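Local coordinates for protein NADPH Quinone Oxidoreductase (Streptococcus mutans, PDB 4F8Y) that probably catalyses the NADPH-dependent reduction of quinones such as menadione, using a bound flavin-adenine dinucleotide as the redox cofactor, at residues Y7-P10 against F15-E18; A17-Q22 against I78-I83; L36-E41 against K93-R98. All blocks are in the same frame, centred on the assembly; numbering follows the deposited sequence.

Overall arrangement
The three contacts belong to one flavodoxin-like fold, in which a five-stranded parallel sheet of order 2-1-3-4-5 is packed between helices. Interactions 1 and 2 are neighbours, their centres about 5 Å apart; they share Ala-17 and Glu-18 of helix 15-26, and both touch the FAD. The centre of interaction 3 lies about 13 Å from that of interaction 1 and about 14 Å from that of interaction 2, where helix 90-99 packs against the edge strand 32-37. Along the chain interaction 1 closes before interaction 3 opens, whereas interactions 2 and 3 interleave. Backbone bonds from Tyr-7 to Leu-36 and Leu-38, and from Thr-8 to Ile-80, connect all three through the sheet.

Interaction 1: residues Y7-P10 against F15-E18; sequences YTHP and FNAE. With FAD (flavin-adenine dinucleotide), chain E.
His-9 and Asn-16 meet beside the FAD pyrophosphate, where the loop after strand 2-7 of the flavodoxin-like fold meets the start of helix 15-26. CD2 of His-9 lies 3.6 Å from CB of Asn-16, and the two side chains are nearly perpendicular, with the imidazole and amide planes turned 30° apart. No hydrogen bond links the two segments directly; one phosphate, the one bearing O1P and O2P, bridges them. NE2 of His-9 donates to FAD O2P at 2.6 Å, and that oxygen lies in the ring plane at the imidazole edge. FAD O1P takes two bonds from one residue, from Asn-16 N at 2.8 Å and from Asn-16 ND2 at 2.9 Å. On the neighbouring phosphate, O2A accepts from Phe-15 N, so the first turn of helix 15-26 offers its backbone N-H groups to the anion, and the helix dipole would be expected to add to the attraction.

A second shell positions these donors. His-9 ND1 accepts from the backbone N of Asn-11, consistent with NE2 carrying the proton that faces the phosphate, and Asn-16 ND2 also bonds Thr-127 OG1. Behind them, Tyr-7 has CG anti to its own N (chi1 161°), which carries the ring to the helix backbone: CE1 of Tyr-7 stands 3.5 Å from the carbonyl O of Asn-16, and Tyr-7 OH touches CB of Ala-17 at 3.3 Å.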
loop_
_atom_site.group_PDB
_atom_site.type_symbol
_atom_site.label_atom_id
_atom_site.label_comp_id
_atom_site.label_asym_id
_atom_site.label_seq_id
_atom_site.Cartn_x
_atom_site.Cartn_y
_atom_site.Cartn_z
ATOM N N TYR A 7 -13.750 1.246 -5.485
ATOM C CA TYR A 7 -13.341 2.578 -5.929
ATOM C C TYR A 7 -12.660 3.374 -4.801
ATOM O O TYR A 7 -13.139 3.416 -3.659
ATOM C CB TYR A 7 -14.556 3.328 -6.502
ATOM C CG TYR A 7 -14.415 4.836 -6.580
ATOM C CD1 TYR A 7 -13.800 5.442 -7.670
ATOM C CD2 TYR A 7 -14.916 5.655 -5.570
ATOM C CE1 TYR A 7 -13.678 6.827 -7.746
ATOM C CE2 TYR A 7 -14.794 7.032 -5.635
ATOM C CZ TYR A 7 -14.178 7.612 -6.726
ATOM O OH TYR A 7 -14.054 8.982 -6.791
ATOM N N THR A 8 -11.540 4.004 -5.136
ATOM C CA THR A 8 -10.684 4.627 -4.144
ATOM C C THR A 8 -10.260 6.023 -4.586
ATOM O O THR A 8 -9.345 6.175 -5.392
ATOM C CB THR A 8 -9.414 3.769 -3.891
ATOM O OG1 THR A 8 -9.794 2.441 -3.502
ATOM C CG2 THR A 8 -8.540 4.383 -2.794
ATOM N N HIS A 9 -10.937 7.037 -4.063
ATOM C CA HIS A 9 -10.484 8.406 -4.217
ATOM C C HIS A 9 -11.224 9.314 -3.258
ATOM O O HIS A 9 -12.431 9.197 -3.107
ATOM C CB HIS A 9 -10.657 8.900 -5.651
ATOM C CG HIS A 9 -9.712 10.003 -6.013
ATOM N ND1 HIS A 9 -9.828 11.278 -5.501
ATOM C CD2 HIS A 9 -8.613 10.012 -6.802
ATOM C CE1 HIS A 9 -8.849 12.029 -5.973
ATOM N NE2 HIS A 9 -8.100 11.286 -6.766
ATOM N N PRO A 10 -10.498 10.218 -2.588
ATOM C CA PRO A 10 -11.147 11.060 -1.579
ATOM C C PRO A 10 -12.015 12.164 -2.191
ATOM O O PRO A 10 -12.839 12.739 -1.476
ATOM C CB PRO A 10 -9.956 11.665 -0.824
ATOM C CG PRO A 10 -8.845 11.640 -1.815
ATOM C CD PRO A 10 -9.030 10.334 -2.524
ATOM N N PHE A 15 -10.886 13.025 -11.307
ATOM C CA PHE A 15 -10.866 12.307 -12.567
ATOM C C PHE A 15 -11.241 10.849 -12.309
ATOM O O PHE A 15 -12.017 10.260 -13.064
ATOM C CB PHE A 15 -9.488 12.405 -13.220
ATOM C CG PHE A 15 -9.426 11.818 -14.605
ATOM C CD1 PHE A 15 -10.120 12.400 -15.653
ATOM C CD2 PHE A 15 -8.666 10.683 -14.858
ATOM C CE1 PHE A 15 -10.063 11.861 -16.913
ATOM C CE2 PHE A 15 -8.603 10.142 -16.126
ATOM C CZ PHE A 15 -9.306 10.730 -17.150
ATOM N N ASN A 16 -10.705 10.280 -11.228
ATOM C CA ASN A 16 -11.022 8.899 -10.852
ATOM C C ASN A 16 -12.515 8.682 -10.692
ATOM O O ASN A 16 -13.041 7.647 -11.091
ATOM C CB ASN A 16 -10.286 8.481 -9.576
ATOM C CG ASN A 16 -8.945 7.842 -9.863
ATOM O OD1 ASN A 16 -8.792 6.628 -9.759
ATOM N ND2 ASN A 16 -7.977 8.650 -10.255
ATOM N N ALA A 17 -13.190 9.664 -10.103
ATOM C CA ALA A 17 -14.651 9.647 -9.998
ATOM C C ALA A 17 -15.321 9.587 -11.378
ATOM O O ALA A 17 -16.370 8.957 -11.544
ATOM C CB ALA A 17 -15.144 10.862 -9.222
ATOM N N GLU A 18 -14.713 10.250 -12.360
ATOM C CA GLU A 18 -15.217 10.224 -13.730
ATOM C C GLU A 18 -15.007 8.846 -14.374
ATOM O O GLU A 18 -15.847 8.379 -15.147
ATOM C CB GLU A 18 -14.565 11.327 -14.573
ATOM C CG GLU A 18 -15.071 11.387 -16.005
ATOM C CD GLU A 18 -16.554 11.665 -16.091
ATOM O OE1 GLU A 18 -17.065 12.407 -15.229
ATOM O OE2 GLU A 18 -17.211 11.150 -17.022
HETATM P PA FAD E . -7.486 14.969 -10.454
HETATM O O1A FAD E . -6.462 15.984 -9.662
HETATM O O2A FAD E . -8.744 14.861 -9.719
HETATM O O5B FAD E . -7.754 15.515 -11.969
HETATM C C5B FAD E . -6.693 15.489 -12.885
HETATM C C4B FAD E . -6.991 16.238 -14.173
HETATM O O4B FAD E . -8.114 15.737 -14.972
HETATM C C3B FAD E . -7.359 17.769 -14.007
HETATM O O3B FAD E . -6.655 18.726 -14.745
HETATM C C2B FAD E . -8.873 17.755 -14.073
HETATM O O2B FAD E . -9.534 18.989 -14.150
HETATM C C1B FAD E . -9.051 16.759 -15.151
HETATM N N9A FAD E . -10.401 16.223 -15.303
HETATM C C8A FAD E . -11.305 15.988 -14.348
HETATM N N7A FAD E . -12.434 15.457 -14.948
HETATM C C5A FAD E . -12.193 15.372 -16.299
HETATM C C6A FAD E . -12.958 14.927 -17.350
HETATM N N6A FAD E . -14.303 14.426 -17.108
HETATM N N1A FAD E . -12.472 14.959 -18.596
HETATM C C2A FAD E . -11.223 15.430 -18.832
HETATM N N3A FAD E . -10.468 15.870 -17.789
HETATM C C4A FAD E . -10.956 15.837 -16.533
HETATM N N1 FAD E . 1.894 9.710 -9.689
HETATM C C2 FAD E . 3.246 9.225 -10.235
HETATM O O2 FAD E . 3.247 8.807 -11.560
HETATM N N3 FAD E . 3.910 8.219 -9.258
HETATM C C4 FAD E . 3.860 8.436 -7.684
HETATM O O4 FAD E . 4.100 7.276 -6.959
HETATM C C4X FAD E . 2.596 9.181 -7.202
HETATM N N5 FAD E . 2.349 9.434 -5.786
HETATM C C5X FAD E . 1.298 10.331 -5.344
HETATM C C6 FAD E . 1.078 10.438 -3.949
HETATM C C7 FAD E . 0.092 11.263 -3.487
HETATM C C7M FAD E . -0.160 11.371 -1.986
HETATM C C8 FAD E . -0.660 11.970 -4.361
HETATM C C8M FAD E . -1.766 12.889 -3.850
HETATM C C9 FAD E . -0.443 11.864 -5.709
HETATM C C9A FAD E . 0.576 11.016 -6.194
HETATM N N10 FAD E . 0.774 10.918 -7.622
HETATM C C10 FAD E . 1.791 10.036 -8.209
HETATM C "C1'" FAD E . -0.159 11.554 -8.528
HETATM C "C2'" FAD E . -1.457 10.803 -8.821
HETATM O "O2'" FAD E . -1.316 9.486 -9.295
HETATM C "C3'" FAD E . -2.430 11.647 -9.619
HETATM O "O3'" FAD E . -2.726 12.872 -9.013
HETATM C "C4'" FAD E . -3.678 10.852 -9.946
HETATM O "O4'" FAD E . -3.432 9.564 -10.415
HETATM C "C5'" FAD E . -4.640 11.589 -10.849
HETATM O "O5'" FAD E . -5.941 11.126 -10.715
HETATM P P FAD E . -6.949 12.111 -9.877
HETATM O O1P FAD E . -8.469 11.484 -9.948
HETATM O O2P FAD E . -6.479 12.247 -8.500
HETATM O O3P FAD E . -6.728 13.529 -10.691
#

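Interaction 2: residues A17-Q22 against I78-I83. With FAD (flavin-adenine dinucleotide), chain E.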
loop_
_atom_site.group_PDB
_atom_site.type_symbol
_atom_site.label_atom_id
_atom_site.label_comp_id
_atom_site.label_asym_id
_atom_site.label_seq_id
_atom_site.Cartn_x
_atom_site.Cartn_y
_atom_site.Cartn_z
ATOM N N ALA A 17 -13.190 9.664 -10.103
ATOM C CA ALA A 17 -14.651 9.647 -9.998
ATOM C C ALA A 17 -15.321 9.587 -11.378
ATOM O O ALA A 17 -16.370 8.957 -11.544
ATOM C CB ALA A 17 -15.144 10.862 -9.222
ATOM N N GLU A 18 -14.713 10.250 -12.360
ATOM C CA GLU A 18 -15.217 10.224 -13.730
ATOM C C GLU A 18 -15.007 8.846 -14.374
ATOM O O GLU A 18 -15.847 8.379 -15.147
ATOM C CB GLU A 18 -14.565 11.327 -14.573
ATOM C CG GLU A 18 -15.071 11.387 -16.005
ATOM C CD GLU A 18 -16.554 11.665 -16.091
ATOM O OE1 GLU A 18 -17.065 12.407 -15.229
ATOM O OE2 GLU A 18 -17.211 11.150 -17.022
ATOM N N ILE A 19 -13.884 8.204 -14.054
ATOM C CA ILE A 19 -13.621 6.839 -14.498
ATOM C C ILE A 19 -14.653 5.870 -13.929
ATOM O O ILE A 19 -15.174 5.020 -14.654
ATOM C CB ILE A 19 -12.226 6.373 -14.076
ATOM C CG1 ILE A 19 -11.155 7.165 -14.823
ATOM C CG2 ILE A 19 -12.071 4.877 -14.310
ATOM C CD1 ILE A 19 -9.772 6.993 -14.241
ATOM N N LEU A 20 -14.949 6.007 -12.634
ATOM C CA LEU A 20 -15.993 5.219 -11.977
ATOM C C LEU A 20 -17.316 5.367 -12.704
ATOM O O LEU A 20 -17.991 4.383 -13.002
ATOM C CB LEU A 20 -16.179 5.682 -10.537
ATOM C CG LEU A 20 -17.336 5.027 -9.781
ATOM C CD1 LEU A 20 -17.114 3.507 -9.664
ATOM C CD2 LEU A 20 -17.537 5.678 -8.402
ATOM N N LYS A 21 -17.682 6.612 -12.984
ATOM C CA LYS A 21 -18.918 6.927 -13.689
ATOM C C LYS A 21 -18.966 6.246 -15.071
ATOM O O LYS A 21 -19.989 5.686 -15.457
ATOM C CB LYS A 21 -19.062 8.454 -13.803
ATOM C CG LYS A 21 -20.482 8.966 -13.908
ATOM C CD LYS A 21 -21.061 8.696 -15.288
ATOM N N GLN A 22 -17.851 6.293 -15.801
ATOM C CA GLN A 22 -17.733 5.627 -17.095
ATOM C C GLN A 22 -17.936 4.112 -17.001
ATOM O O GLN A 22 -18.555 3.500 -17.875
ATOM C CB GLN A 22 -16.364 5.912 -17.715
ATOM C CG GLN A 22 -16.104 7.375 -17.985
ATOM C CD GLN A 22 -17.072 7.947 -18.984
ATOM O OE1 GLN A 22 -17.315 7.359 -20.041
ATOM N NE2 GLN A 22 -17.637 9.102 -18.658
ATOM N N ILE A 78 -13.612 -4.854 -10.297
ATOM C CA ILE A 78 -12.915 -3.772 -10.976
ATOM C C ILE A 78 -12.311 -2.862 -9.910
ATOM O O ILE A 78 -13.037 -2.336 -9.071
ATOM C CB ILE A 78 -13.862 -2.967 -11.897
ATOM C CG1 ILE A 78 -14.580 -3.906 -12.877
ATOM C CG2 ILE A 78 -13.089 -1.881 -12.622
ATOM C CD1 ILE A 78 -15.724 -3.257 -13.668
ATOM N N PHE A 79 -10.990 -2.707 -9.917
ATOM C CA PHE A 79 -10.324 -1.797 -8.984
ATOM C C PHE A 79 -9.980 -0.467 -9.665
ATOM O O PHE A 79 -9.277 -0.446 -10.676
ATOM C CB PHE A 79 -9.059 -2.430 -8.404
ATOM C CG PHE A 79 -9.319 -3.621 -7.515
ATOM C CD1 PHE A 79 -9.512 -3.461 -6.150
ATOM C CD2 PHE A 79 -9.365 -4.899 -8.042
ATOM C CE1 PHE A 79 -9.744 -4.563 -5.328
ATOM C CE2 PHE A 79 -9.601 -6.004 -7.224
ATOM C CZ PHE A 79 -9.788 -5.830 -5.870
ATOM N N ILE A 80 -10.483 0.635 -9.109
ATOM C CA ILE A 80 -10.188 1.974 -9.629
ATOM C C ILE A 80 -9.467 2.828 -8.583
ATOM O O ILE A 80 -10.029 3.126 -7.530
ATOM C CB ILE A 80 -11.482 2.715 -10.066
ATOM C CG1 ILE A 80 -12.212 1.934 -11.162
ATOM C CG2 ILE A 80 -11.159 4.150 -10.524
ATOM C CD1 ILE A 80 -13.594 2.468 -11.464
ATOM N N PHE A 81 -8.234 3.239 -8.874
ATOM C CA PHE A 81 -7.472 4.056 -7.923
ATOM C C PHE A 81 -6.328 4.870 -8.541
ATOM O O PHE A 81 -5.768 4.469 -9.568
ATOM C CB PHE A 81 -6.945 3.192 -6.754
ATOM C CG PHE A 81 -6.029 2.067 -7.175
ATOM C CD1 PHE A 81 -4.662 2.265 -7.272
ATOM C CD2 PHE A 81 -6.534 0.806 -7.446
ATOM C CE1 PHE A 81 -3.819 1.224 -7.653
ATOM C CE2 PHE A 81 -5.697 -0.236 -7.820
ATOM C CZ PHE A 81 -4.339 -0.025 -7.926
ATOM N N PRO A 82 -5.982 6.017 -7.910
ATOM C CA PRO A 82 -4.757 6.743 -8.279
ATOM C C PRO A 82 -3.545 6.034 -7.695
ATOM O O PRO A 82 -3.638 5.457 -6.610
ATOM C CB PRO A 82 -4.902 8.104 -7.578
ATOM C CG PRO A 82 -6.097 8.017 -6.695
ATOM C CD PRO A 82 -6.659 6.622 -6.749
ATOM N N ILE A 83 -2.424 6.080 -8.402
ATOM C CA ILE A 83 -1.164 5.637 -7.836
ATOM C C ILE A 83 -0.688 6.669 -6.809
ATOM O O ILE A 83 -0.487 7.836 -7.154
ATOM C CB ILE A 83 -0.088 5.463 -8.926
ATOM C CG1 ILE A 83 -0.425 4.264 -9.812
ATOM C CG2 ILE A 83 1.288 5.273 -8.302
ATOM C CD1 ILE A 83 -0.680 2.988 -9.034
HETATM P PA FAD E . -7.486 14.969 -10.454
HETATM O O1A FAD E . -6.462 15.984 -9.662
HETATM O O2A FAD E . -8.744 14.861 -9.719
HETATM O O5B FAD E . -7.754 15.515 -11.969
HETATM C C5B FAD E . -6.693 15.489 -12.885
HETATM C C4B FAD E . -6.991 16.238 -14.173
HETATM O O4B FAD E . -8.114 15.737 -14.972
HETATM C C3B FAD E . -7.359 17.769 -14.007
HETATM O O3B FAD E . -6.655 18.726 -14.745
HETATM C C2B FAD E . -8.873 17.755 -14.073
HETATM O O2B FAD E . -9.534 18.989 -14.150
HETATM C C1B FAD E . -9.051 16.759 -15.151
HETATM N N9A FAD E . -10.401 16.223 -15.303
HETATM C C8A FAD E . -11.305 15.988 -14.348
HETATM N N7A FAD E . -12.434 15.457 -14.948
HETATM C C5A FAD E . -12.193 15.372 -16.299
HETATM C C6A FAD E . -12.958 14.927 -17.350
HETATM N N6A FAD E . -14.303 14.426 -17.108
HETATM N N1A FAD E . -12.472 14.959 -18.596
HETATM C C2A FAD E . -11.223 15.430 -18.832
HETATM N N3A FAD E . -10.468 15.870 -17.789
HETATM C C4A FAD E . -10.956 15.837 -16.533
HETATM N N1 FAD E . 1.894 9.710 -9.689
HETATM C C2 FAD E . 3.246 9.225 -10.235
HETATM O O2 FAD E . 3.247 8.807 -11.560
HETATM N N3 FAD E . 3.910 8.219 -9.258
HETATM C C4 FAD E . 3.860 8.436 -7.684
HETATM O O4 FAD E . 4.100 7.276 -6.959
HETATM C C4X FAD E . 2.596 9.181 -7.202
HETATM N N5 FAD E . 2.349 9.434 -5.786
HETATM C C5X FAD E . 1.298 10.331 -5.344
HETATM C C6 FAD E . 1.078 10.438 -3.949
HETATM C C7 FAD E . 0.092 11.263 -3.487
HETATM C C7M FAD E . -0.160 11.371 -1.986
HETATM C C8 FAD E . -0.660 11.970 -4.361
HETATM C C8M FAD E . -1.766 12.889 -3.850
HETATM C C9 FAD E . -0.443 11.864 -5.709
HETATM C C9A FAD E . 0.576 11.016 -6.194
HETATM N N10 FAD E . 0.774 10.918 -7.622
HETATM C C10 FAD E . 1.791 10.036 -8.209
HETATM C "C1'" FAD E . -0.159 11.554 -8.528
HETATM C "C2'" FAD E . -1.457 10.803 -8.821
HETATM O "O2'" FAD E . -1.316 9.486 -9.295
HETATM C "C3'" FAD E . -2.430 11.647 -9.619
HETATM O "O3'" FAD E . -2.726 12.872 -9.013
HETATM C "C4'" FAD E . -3.678 10.852 -9.946
HETATM O "O4'" FAD E . -3.432 9.564 -10.415
HETATM C "C5'" FAD E . -4.640 11.589 -10.849
HETATM O "O5'" FAD E . -5.941 11.126 -10.715
HETATM P P FAD E . -6.949 12.111 -9.877
HETATM O O1P FAD E . -8.469 11.484 -9.948
HETATM O O2P FAD E . -6.479 12.247 -8.500
HETATM O O3P FAD E . -6.728 13.529 -10.691
#
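Helix 15-26 lies over strand 76-82 with its nearest backbone approach at Leu-20 and Ile-80, whose CA atoms are 7.1 Å apart. One strand residue, Ile-80, carries the contact. CG2 of Ile-19 lies against both CG2 and CD1 of Ile-80, each at 4.0 Å, as the two side chains run antiparallel alongside one another. The longer branch also reaches the helix backbone: with CG1 beside the strand N (chi1 -60°) and the chain then extended, CD1 of Ile-80 comes to 3.7 Å from CA of Leu-20. The Leu-20 side chain comes across that of Ile-80 and adds its CD1 at 4.1 Å from CD1 of Ile-80. The contact is apolar, with no hydrogen bond between the segments. Around it, Leu-20 also packs on Ile-5 and Tyr-7, while Ile-19 reaches Thr-127 on the other neighbouring strand.

Both segments lead to the cofactor. The carbonyl O of Ile-83 accepts from FAD O2' at 2.8 Å, and CB of Pro-82 lies near FAD O4'. CG of Glu-18 approaches the adenine N6A, and OE2 of Glu-18 accepts from Gln-22 NE2. Such a helix packed on a central parallel strand, with flavin held at the strand's C-terminal end, is characteristic of the flavodoxin-like fold.

Interaction 3: residues L36-E41 against K93-R98; sequences LDLYAE and KGFIDR
Phe-95 projects from helix 90-99 into two leucines of the 36-41 segment, and side-chain torsions bring the groups together. CG of Phe-95 is anti to the backbone N (chi1 173°), which directs CE1 toward CD2 of Leu-36 at 3.6 Å. Leu-36 approaches from the opposite direction and sets this CD2 methyl obliquely against the CE1-CZ side of the ring, CZ of Phe-95 being slightly farther from it.

Leu-38 adopts a different conformation. Its CG sits beside the backbone N (chi1 -62°), and the side chain crosses that of Phe-95 almost squarely. The fork of the leucine is divided along the phenylalanine: CD2 of Leu-38 lies 3.8 Å from CD1 of Phe-95, while CD1 of Leu-38 is 3.9 Å from CB of Phe-95.

Asp-37, between the two leucines in sequence, forms an Asx motif, OD1 accepting from Ala-40 N at 3.0 Å, from above the carboxylate plane. On the helix, Lys-93 NZ forms a salt bridge to Asp-97 OD1 at 2.8 Å, and the same ammonium bonds carbonyls of Trp-84 and Met-88 of the second subunit. The leucine-phenylalanine packing thus joins edge strand 32-37 and the residues just after it to helix 90-99, with Leu-36 also against helix 65-73 and Leu-38 against Val-6 of strand 2-7.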
loop_
_atom_site.group_PDB
_atom_site.type_symbol
_atom_site.label_atom_id
_atom_site.label_comp_id
_atom_site.label_asym_id
_atom_site.label_seq_id
_atom_site.Cartn_x
_atom_site.Cartn_y
_atom_site.Cartn_z
ATOM N N LEU A 36 -18.297 -0.302 -4.251
ATOM C CA LEU A 36 -17.798 -0.097 -2.906
ATOM C C LEU A 36 -16.886 1.139 -2.898
ATOM O O LEU A 36 -15.717 1.091 -3.297
ATOM C CB LEU A 36 -17.062 -1.348 -2.419
ATOM C CG LEU A 36 -16.364 -1.241 -1.076
ATOM C CD1 LEU A 36 -17.355 -0.814 -0.009
ATOM C CD2 LEU A 36 -15.688 -2.568 -0.744
ATOM N N ASP A 37 -17.450 2.262 -2.477
ATOM C CA ASP A 37 -16.694 3.491 -2.329
ATOM C C ASP A 37 -16.048 3.461 -0.939
ATOM O O ASP A 37 -16.696 3.768 0.075
ATOM C CB ASP A 37 -17.639 4.685 -2.498
ATOM C CG ASP A 37 -16.912 6.014 -2.603
ATOM O OD1 ASP A 37 -15.820 6.170 -2.029
ATOM O OD2 ASP A 37 -17.456 6.927 -3.248
ATOM N N LEU A 38 -14.782 3.053 -0.883
ATOM C CA LEU A 38 -14.098 2.908 0.400
ATOM C C LEU A 38 -14.106 4.220 1.202
ATOM O O LEU A 38 -14.268 4.212 2.427
ATOM C CB LEU A 38 -12.667 2.389 0.198
ATOM C CG LEU A 38 -12.522 1.014 -0.449
ATOM C CD1 LEU A 38 -11.056 0.679 -0.657
ATOM C CD2 LEU A 38 -13.218 -0.046 0.379
ATOM N N TYR A 39 -13.946 5.347 0.509
ATOM C CA TYR A 39 -13.930 6.655 1.166
ATOM C C TYR A 39 -15.306 7.067 1.687
ATOM O O TYR A 39 -15.432 7.603 2.789
ATOM C CB TYR A 39 -13.354 7.727 0.230
ATOM C CG TYR A 39 -11.853 7.894 0.356
ATOM C CD1 TYR A 39 -11.316 8.771 1.287
ATOM C CD2 TYR A 39 -10.975 7.168 -0.445
ATOM C CE1 TYR A 39 -9.949 8.927 1.420
ATOM C CE2 TYR A 39 -9.608 7.320 -0.325
ATOM C CZ TYR A 39 -9.098 8.202 0.615
ATOM O OH TYR A 39 -7.735 8.371 0.757
ATOM N N ALA A 40 -16.333 6.819 0.885
ATOM C CA ALA A 40 -17.718 7.058 1.286
ATOM C C ALA A 40 -18.152 6.122 2.408
ATOM O O ALA A 40 -19.039 6.465 3.189
ATOM C CB ALA A 40 -18.649 6.918 0.086
ATOM N N GLU A 41 -17.525 4.946 2.482
ATOM C CA GLU A 41 -17.813 3.955 3.523
ATOM C C GLU A 41 -17.098 4.275 4.830
ATOM O O GLU A 41 -17.363 3.640 5.855
ATOM C CB GLU A 41 -17.412 2.552 3.054
ATOM C CG GLU A 41 -18.274 2.018 1.919
ATOM C CD GLU A 41 -19.402 1.134 2.407
ATOM O OE1 GLU A 41 -19.102 0.035 2.900
ATOM O OE2 GLU A 41 -20.583 1.525 2.289
ATOM N N LYS A 93 -5.042 -0.267 0.378
ATOM C CA LYS A 93 -4.054 -1.222 0.891
ATOM C C LYS A 93 -4.577 -1.923 2.156
ATOM O O LYS A 93 -4.395 -3.125 2.336
ATOM C CB LYS A 93 -2.714 -0.535 1.150
ATOM C CG LYS A 93 -1.641 -1.420 1.784
ATOM C CD LYS A 93 -1.521 -2.765 1.080
ATOM C CE LYS A 93 -0.240 -3.482 1.464
ATOM N NZ LYS A 93 -0.173 -3.816 2.915
ATOM N N GLY A 94 -5.248 -1.168 3.018
ATOM C CA GLY A 94 -5.878 -1.729 4.195
ATOM C C GLY A 94 -7.100 -2.571 3.874
ATOM O O GLY A 94 -7.441 -3.485 4.632
ATOM N N PHE A 95 -7.762 -2.272 2.760
ATOM C CA PHE A 95 -8.867 -3.114 2.278
ATOM C C PHE A 95 -8.380 -4.552 2.031
ATOM O O PHE A 95 -9.008 -5.525 2.455
ATOM C CB PHE A 95 -9.502 -2.514 1.008
ATOM C CG PHE A 95 -10.538 -3.405 0.364
ATOM C CD1 PHE A 95 -11.800 -3.550 0.931
ATOM C CD2 PHE A 95 -10.243 -4.101 -0.807
ATOM C CE1 PHE A 95 -12.752 -4.372 0.346
ATOM C CE2 PHE A 95 -11.185 -4.933 -1.397
ATOM C CZ PHE A 95 -12.444 -5.068 -0.820
ATOM N N ILE A 96 -7.239 -4.668 1.360
ATOM C CA ILE A 96 -6.570 -5.947 1.151
ATOM C C ILE A 96 -6.117 -6.583 2.462
ATOM O O ILE A 96 -6.435 -7.738 2.727
ATOM C CB ILE A 96 -5.339 -5.796 0.216
ATOM C CG1 ILE A 96 -5.739 -5.123 -1.099
ATOM C CG2 ILE A 96 -4.698 -7.147 -0.041
ATOM C CD1 ILE A 96 -6.885 -5.834 -1.810
ATOM N N ASP A 97 -5.370 -5.830 3.270
ATOM C CA ASP A 97 -4.878 -6.311 4.560
ATOM C C ASP A 97 -5.993 -6.917 5.410
ATOM O O ASP A 97 -5.835 -7.992 5.988
ATOM C CB ASP A 97 -4.243 -5.181 5.378
ATOM C CG ASP A 97 -2.961 -4.655 4.786
ATOM O OD1 ASP A 97 -2.397 -5.288 3.867
ATOM O OD2 ASP A 97 -2.520 -3.591 5.259
ATOM N N ARG A 98 -7.115 -6.217 5.511
ATOM C CA ARG A 98 -8.153 -6.622 6.453
ATOM C C ARG A 98 -9.148 -7.637 5.899
ATOM O O ARG A 98 -9.651 -8.479 6.643
ATOM C CB ARG A 98 -8.890 -5.402 6.990
ATOM C CG ARG A 98 -8.006 -4.443 7.737
ATOM C CD ARG A 98 -8.871 -3.445 8.443
ATOM N NE ARG A 98 -9.715 -4.093 9.444
ATOM C CZ ARG A 98 -10.601 -3.447 10.190
ATOM N NH1 ARG A 98 -10.766 -2.141 10.033
ATOM N NH2 ARG A 98 -11.327 -4.105 11.084
#